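Local coordinates for protein V-type ATP synthase alpha chain (Nanoarchaeum equitans Kin4-M, PDB 5BN3) that is the A subunit of a V-type ATP synthase, a member of the alpha/beta family with a P-loop nucleotide-binding domain, here holding ADP and magnesium, at residues A[69-83]-A[296-308]. Residues are numbered along the deposited sequence; the frame is centred on the assembly and turned at random.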
loop_
_atom_site.group_PDB
_atom_site.type_symbol
_atom_site.label_atom_id
_atom_site.label_comp_id
_atom_site.label_asym_id
_atom_site.label_seq_id
_atom_site.Cartn_x
_atom_site.Cartn_y
_atom_site.Cartn_z
ATOM N N ILE A 69 -4.347 13.689 -41.268
ATOM C CA ILE A 69 -5.362 14.727 -41.139
ATOM C C ILE A 69 -5.247 15.693 -42.316
ATOM O O ILE A 69 -4.141 16.009 -42.763
ATOM C CB ILE A 69 -5.220 15.501 -39.806
ATOM C CG1 ILE A 69 -6.265 16.614 -39.706
ATOM C CG2 ILE A 69 -3.825 16.091 -39.668
ATOM C CD1 ILE A 69 -7.691 16.112 -39.742
ATOM N N GLU A 70 -6.389 16.135 -42.835
ATOM C CA GLU A 70 -6.399 17.138 -43.893
ATOM C C GLU A 70 -6.178 18.521 -43.295
ATOM O O GLU A 70 -6.918 18.948 -42.406
ATOM C CB GLU A 70 -7.725 17.103 -44.661
ATOM C CG GLU A 70 -7.908 15.873 -45.542
ATOM C CD GLU A 70 -9.289 15.803 -46.164
ATOM O OE1 GLU A 70 -10.092 16.738 -45.953
ATOM O OE2 GLU A 70 -9.578 14.807 -46.861
ATOM N N LEU A 71 -5.157 19.216 -43.786
ATOM C CA LEU A 71 -4.823 20.545 -43.288
ATOM C C LEU A 71 -5.111 21.605 -44.346
ATOM O O LEU A 71 -4.442 21.658 -45.377
ATOM C CB LEU A 71 -3.348 20.599 -42.889
ATOM C CG LEU A 71 -2.910 19.575 -41.838
ATOM C CD1 LEU A 71 -1.395 19.534 -41.714
ATOM C CD2 LEU A 71 -3.544 19.903 -40.501
ATOM N N GLY A 72 -6.105 22.450 -44.082
ATOM C CA GLY A 72 -6.468 23.523 -44.992
ATOM C C GLY A 72 -7.690 24.271 -44.495
ATOM O O GLY A 72 -8.116 24.072 -43.354
ATOM N N PRO A 73 -8.256 25.144 -45.343
ATOM C CA PRO A 73 -9.479 25.877 -44.998
ATOM C C PRO A 73 -10.637 24.921 -44.730
ATOM O O PRO A 73 -10.822 23.960 -45.482
ATOM C CB PRO A 73 -9.761 26.697 -46.260
ATOM C CG PRO A 73 -8.425 26.860 -46.908
ATOM C CD PRO A 73 -7.707 25.568 -46.643
ATOM N N GLY A 74 -11.399 25.179 -43.670
ATOM C CA GLY A 74 -12.513 24.319 -43.309
ATOM C C GLY A 74 -12.450 23.776 -41.891
ATOM O O GLY A 74 -13.399 23.146 -41.422
ATOM N N LEU A 75 -11.335 24.020 -41.207
ATOM C CA LEU A 75 -11.148 23.542 -39.837
ATOM C C LEU A 75 -11.722 24.524 -38.819
ATOM O O LEU A 75 -12.350 24.121 -37.839
ATOM C CB LEU A 75 -9.660 23.321 -39.550
ATOM C CG LEU A 75 -8.947 22.214 -40.327
ATOM C CD1 LEU A 75 -7.454 22.236 -40.046
ATOM C CD2 LEU A 75 -9.526 20.861 -39.965
ATOM N N LEU A 76 -11.504 25.814 -39.062
ATOM C CA LEU A 76 -11.891 26.861 -38.114
ATOM C C LEU A 76 -13.397 26.913 -37.858
ATOM O O LEU A 76 -14.201 26.728 -38.778
ATOM C CB LEU A 76 -11.384 28.229 -38.586
ATOM C CG LEU A 76 -9.864 28.376 -38.669
ATOM C CD1 LEU A 76 -9.460 29.769 -39.133
ATOM C CD2 LEU A 76 -9.253 28.078 -37.319
ATOM N N ALA A 77 -13.758 27.153 -36.597
ATOM C CA ALA A 77 -15.150 27.265 -36.156
ATOM C C ALA A 77 -15.956 25.977 -36.283
ATOM O O ALA A 77 -17.184 26.000 -36.191
ATOM C CB ALA A 77 -15.861 28.419 -36.872
ATOM N N ASN A 78 -15.267 24.857 -36.480
ATOM C CA ASN A 78 -15.942 23.569 -36.617
ATOM C C ASN A 78 -15.536 22.562 -35.544
ATOM O O ASN A 78 -14.495 22.710 -34.900
ATOM C CB ASN A 78 -15.710 22.988 -38.015
ATOM C CG ASN A 78 -16.558 23.665 -39.072
ATOM O OD1 ASN A 78 -17.779 23.752 -38.939
ATOM N ND2 ASN A 78 -15.914 24.161 -40.122
ATOM N N ILE A 79 -16.367 21.540 -35.359
ATOM C CA ILE A 79 -16.093 20.490 -34.382
ATOM C C ILE A 79 -15.897 19.137 -35.067
ATOM O O ILE A 79 -16.675 18.749 -35.942
ATOM C CB ILE A 79 -17.197 20.420 -33.298
ATOM C CG1 ILE A 79 -16.905 19.308 -32.286
ATOM C CG2 ILE A 79 -18.574 20.244 -33.927
ATOM C CD1 ILE A 79 -17.852 19.305 -31.097
ATOM N N PHE A 80 -14.842 18.430 -34.675
ATOM C CA PHE A 80 -14.498 17.154 -35.295
ATOM C C PHE A 80 -14.343 16.085 -34.222
ATOM O O PHE A 80 -14.157 16.409 -33.049
ATOM C CB PHE A 80 -13.191 17.293 -36.078
ATOM C CG PHE A 80 -13.215 18.386 -37.111
ATOM C CD1 PHE A 80 -12.875 19.688 -36.771
ATOM C CD2 PHE A 80 -13.574 18.110 -38.422
ATOM C CE1 PHE A 80 -12.896 20.694 -37.717
ATOM C CE2 PHE A 80 -13.595 19.114 -39.376
ATOM C CZ PHE A 80 -13.256 20.409 -39.023
ATOM N N ASP A 81 -14.421 14.815 -34.615
ATOM C CA ASP A 81 -14.157 13.729 -33.672
ATOM C C ASP A 81 -12.661 13.429 -33.624
ATOM O O ASP A 81 -11.871 14.123 -34.266
ATOM C CB ASP A 81 -14.990 12.478 -33.996
ATOM C CG ASP A 81 -14.512 11.740 -35.242
ATOM O OD1 ASP A 81 -13.665 12.271 -35.992
ATOM O OD2 ASP A 81 -15.003 10.615 -35.481
ATOM N N GLY A 82 -12.273 12.403 -32.870
ATOM C CA GLY A 82 -10.867 12.068 -32.709
ATOM C C GLY A 82 -10.143 11.719 -33.997
ATOM O O GLY A 82 -8.916 11.820 -34.071
ATOM N N LEU A 83 -10.897 11.308 -35.012
ATOM C CA LEU A 83 -10.307 10.922 -36.291
ATOM C C LEU A 83 -10.403 12.037 -37.330
ATOM O O LEU A 83 -10.013 11.854 -38.484
ATOM C CB LEU A 83 -10.956 9.639 -36.820
ATOM C CG LEU A 83 -10.664 8.344 -36.057
ATOM C CD1 LEU A 83 -11.426 7.170 -36.654
ATOM C CD2 LEU A 83 -9.176 8.064 -36.060
ATOM N N ALA A 296 -5.740 9.230 -30.844
ATOM C CA ALA A 296 -5.808 9.903 -32.133
ATOM C C ALA A 296 -6.102 11.391 -31.970
ATOM O O ALA A 296 -5.488 12.223 -32.630
ATOM C CB ALA A 296 -6.853 9.250 -33.012
ATOM N N SER A 297 -7.032 11.720 -31.077
ATOM C CA SER A 297 -7.430 13.112 -30.860
ATOM C C SER A 297 -6.274 13.985 -30.363
ATOM O O SER A 297 -6.192 15.168 -30.699
ATOM C CB SER A 297 -8.596 13.185 -29.874
ATOM O OG SER A 297 -8.172 12.861 -28.562
ATOM N N ILE A 298 -5.390 13.397 -29.561
ATOM C CA ILE A 298 -4.228 14.108 -29.029
ATOM C C ILE A 298 -3.216 14.449 -30.128
ATOM O O ILE A 298 -2.766 15.592 -30.243
ATOM C CB ILE A 298 -3.529 13.275 -27.933
ATOM C CG1 ILE A 298 -4.386 13.226 -26.660
ATOM C CG2 ILE A 298 -2.159 13.840 -27.620
ATOM C CD1 ILE A 298 -4.545 14.575 -25.971
ATOM N N TYR A 299 -2.855 13.453 -30.932
ATOM C CA TYR A 299 -1.920 13.664 -32.034
ATOM C C TYR A 299 -2.529 14.554 -33.113
ATOM O O TYR A 299 -1.827 15.345 -33.747
ATOM C CB TYR A 299 -1.486 12.319 -32.631
ATOM C CG TYR A 299 -0.576 11.519 -31.724
ATOM C CD1 TYR A 299 -1.095 10.739 -30.703
ATOM C CD2 TYR A 299 0.801 11.545 -31.890
ATOM C CE1 TYR A 299 -0.273 10.009 -29.870
ATOM C CE2 TYR A 299 1.633 10.815 -31.060
ATOM C CZ TYR A 299 1.089 10.050 -30.052
ATOM O OH TYR A 299 1.909 9.321 -29.223
ATOM N N LEU A 300 -3.837 14.418 -33.313
ATOM C CA LEU A 300 -4.559 15.207 -34.305
ATOM C C LEU A 300 -4.508 16.693 -33.974
ATOM O O LEU A 300 -4.192 17.520 -34.832
ATOM C CB LEU A 300 -6.021 14.763 -34.361
ATOM C CG LEU A 300 -6.856 15.384 -35.480
ATOM C CD1 LEU A 300 -6.779 14.493 -36.698
ATOM C CD2 LEU A 300 -8.302 15.607 -35.057
ATOM N N GLY A 301 -4.829 17.026 -32.727
ATOM C CA GLY A 301 -4.850 18.412 -32.290
ATOM C C GLY A 301 -3.475 19.041 -32.290
ATOM O O GLY A 301 -3.324 20.225 -32.593
ATOM N N ALA A 302 -2.469 18.248 -31.943
ATOM C CA ALA A 302 -1.092 18.716 -31.970
ATOM C C ALA A 302 -0.658 19.023 -33.399
ATOM O O ALA A 302 -0.008 20.038 -33.655
ATOM C CB ALA A 302 -0.174 17.682 -31.348
ATOM N N THR A 303 -1.009 18.133 -34.324
ATOM C CA THR A 303 -0.655 18.298 -35.734
ATOM C C THR A 303 -1.285 19.549 -36.340
ATOM O O THR A 303 -0.621 20.305 -37.054
ATOM C CB THR A 303 -1.076 17.064 -36.556
ATOM O OG1 THR A 303 -0.377 15.911 -36.071
ATOM C CG2 THR A 303 -0.742 17.265 -38.023
ATOM N N ILE A 304 -2.568 19.759 -36.059
ATOM C CA ILE A 304 -3.268 20.954 -36.516
ATOM C C ILE A 304 -2.639 22.204 -35.893
ATOM O O ILE A 304 -2.510 23.238 -36.552
ATOM C CB ILE A 304 -4.774 20.876 -36.176
ATOM C CG1 ILE A 304 -5.432 19.731 -36.954
ATOM C CG2 ILE A 304 -5.467 22.191 -36.480
ATOM C CD1 ILE A 304 -6.893 19.494 -36.590
ATOM N N GLY A 305 -2.232 22.097 -34.630
ATOM C CA GLY A 305 -1.550 23.189 -33.953
ATOM C C GLY A 305 -0.241 23.554 -34.620
ATOM O O GLY A 305 0.069 24.736 -34.794
ATOM N N GLU A 306 0.529 22.534 -34.990
ATOM C CA GLU A 306 1.791 22.738 -35.689
ATOM C C GLU A 306 1.550 23.380 -37.048
ATOM O O GLU A 306 2.343 24.204 -37.499
ATOM C CB GLU A 306 2.513 21.403 -35.882
ATOM C CG GLU A 306 3.087 20.789 -34.617
ATOM C CD GLU A 306 3.726 19.440 -34.883
ATOM O OE1 GLU A 306 3.205 18.696 -35.744
ATOM O OE2 GLU A 306 4.750 19.125 -34.242
ATOM N N TYR A 307 0.458 22.986 -37.696
ATOM C CA TYR A 307 0.108 23.492 -39.023
ATOM C C TYR A 307 -0.100 25.001 -39.023
ATOM O O TYR A 307 0.410 25.709 -39.891
ATOM C CB TYR A 307 -1.141 22.774 -39.549
ATOM C CG TYR A 307 -1.732 23.371 -40.807
ATOM C CD1 TYR A 307 -1.046 23.325 -42.013
ATOM C CD2 TYR A 307 -2.987 23.963 -40.792
ATOM C CE1 TYR A 307 -1.591 23.865 -43.166
ATOM C CE2 TYR A 307 -3.538 24.506 -41.938
ATOM C CZ TYR A 307 -2.835 24.452 -43.120
ATOM O OH TYR A 307 -3.381 24.990 -44.262
ATOM N N PHE A 308 -0.849 25.498 -38.046
ATOM C CA PHE A 308 -1.082 26.934 -37.953
ATOM C C PHE A 308 0.158 27.659 -37.437
ATOM O O PHE A 308 0.393 28.820 -37.774
ATOM C CB PHE A 308 -2.310 27.229 -37.090
ATOM C CG PHE A 308 -3.614 27.016 -37.805
ATOM C CD1 PHE A 308 -4.107 27.980 -38.674
ATOM C CD2 PHE A 308 -4.349 25.855 -37.613
ATOM C CE1 PHE A 308 -5.308 27.792 -39.338
ATOM C CE2 PHE A 308 -5.551 25.659 -38.272
ATOM C CZ PHE A 308 -6.031 26.629 -39.137
#
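A296 opens the helical side, its CB 3.5 Å from the carbonyl O of G82 and also against CD2 of L83. One residue on, the CB of S297 rests on the CA of G82, while its hydroxyl bonds back to R294 O. L300 sits between I69 and the backbone of D81 and G82: with CG trans to its own N (chi1 -173°), it sets CD2 near their carbonyl O atoms and CD1 across I69, 3.6 Å from I69 CD1. T303 offers its methyl, CG2, to I69 CG2, because OG1 is turned back to Y299 O (2.8 Å) and also meets R359. I304 divides its branches, CG1 against L71 CD2 and CG2 meeting L75 CD1 tip to tip. L71 CB sits over one face of the Y307 ring, 3.6 Å from the centroid and 8° off the normal, a CH-pi contact; the phenol hydroxyl bonds to H142. Finally F308 CZ meets L76 CD2 at 4.0 Å, beside F140. Strand 68-71 and the residues after it, through L83, thus pack on helix 293-309 of the nucleotide-binding domain by apolar burial and close fit, polar groups being largely satisfied outside the interface, although buried G72 N lacks a partner.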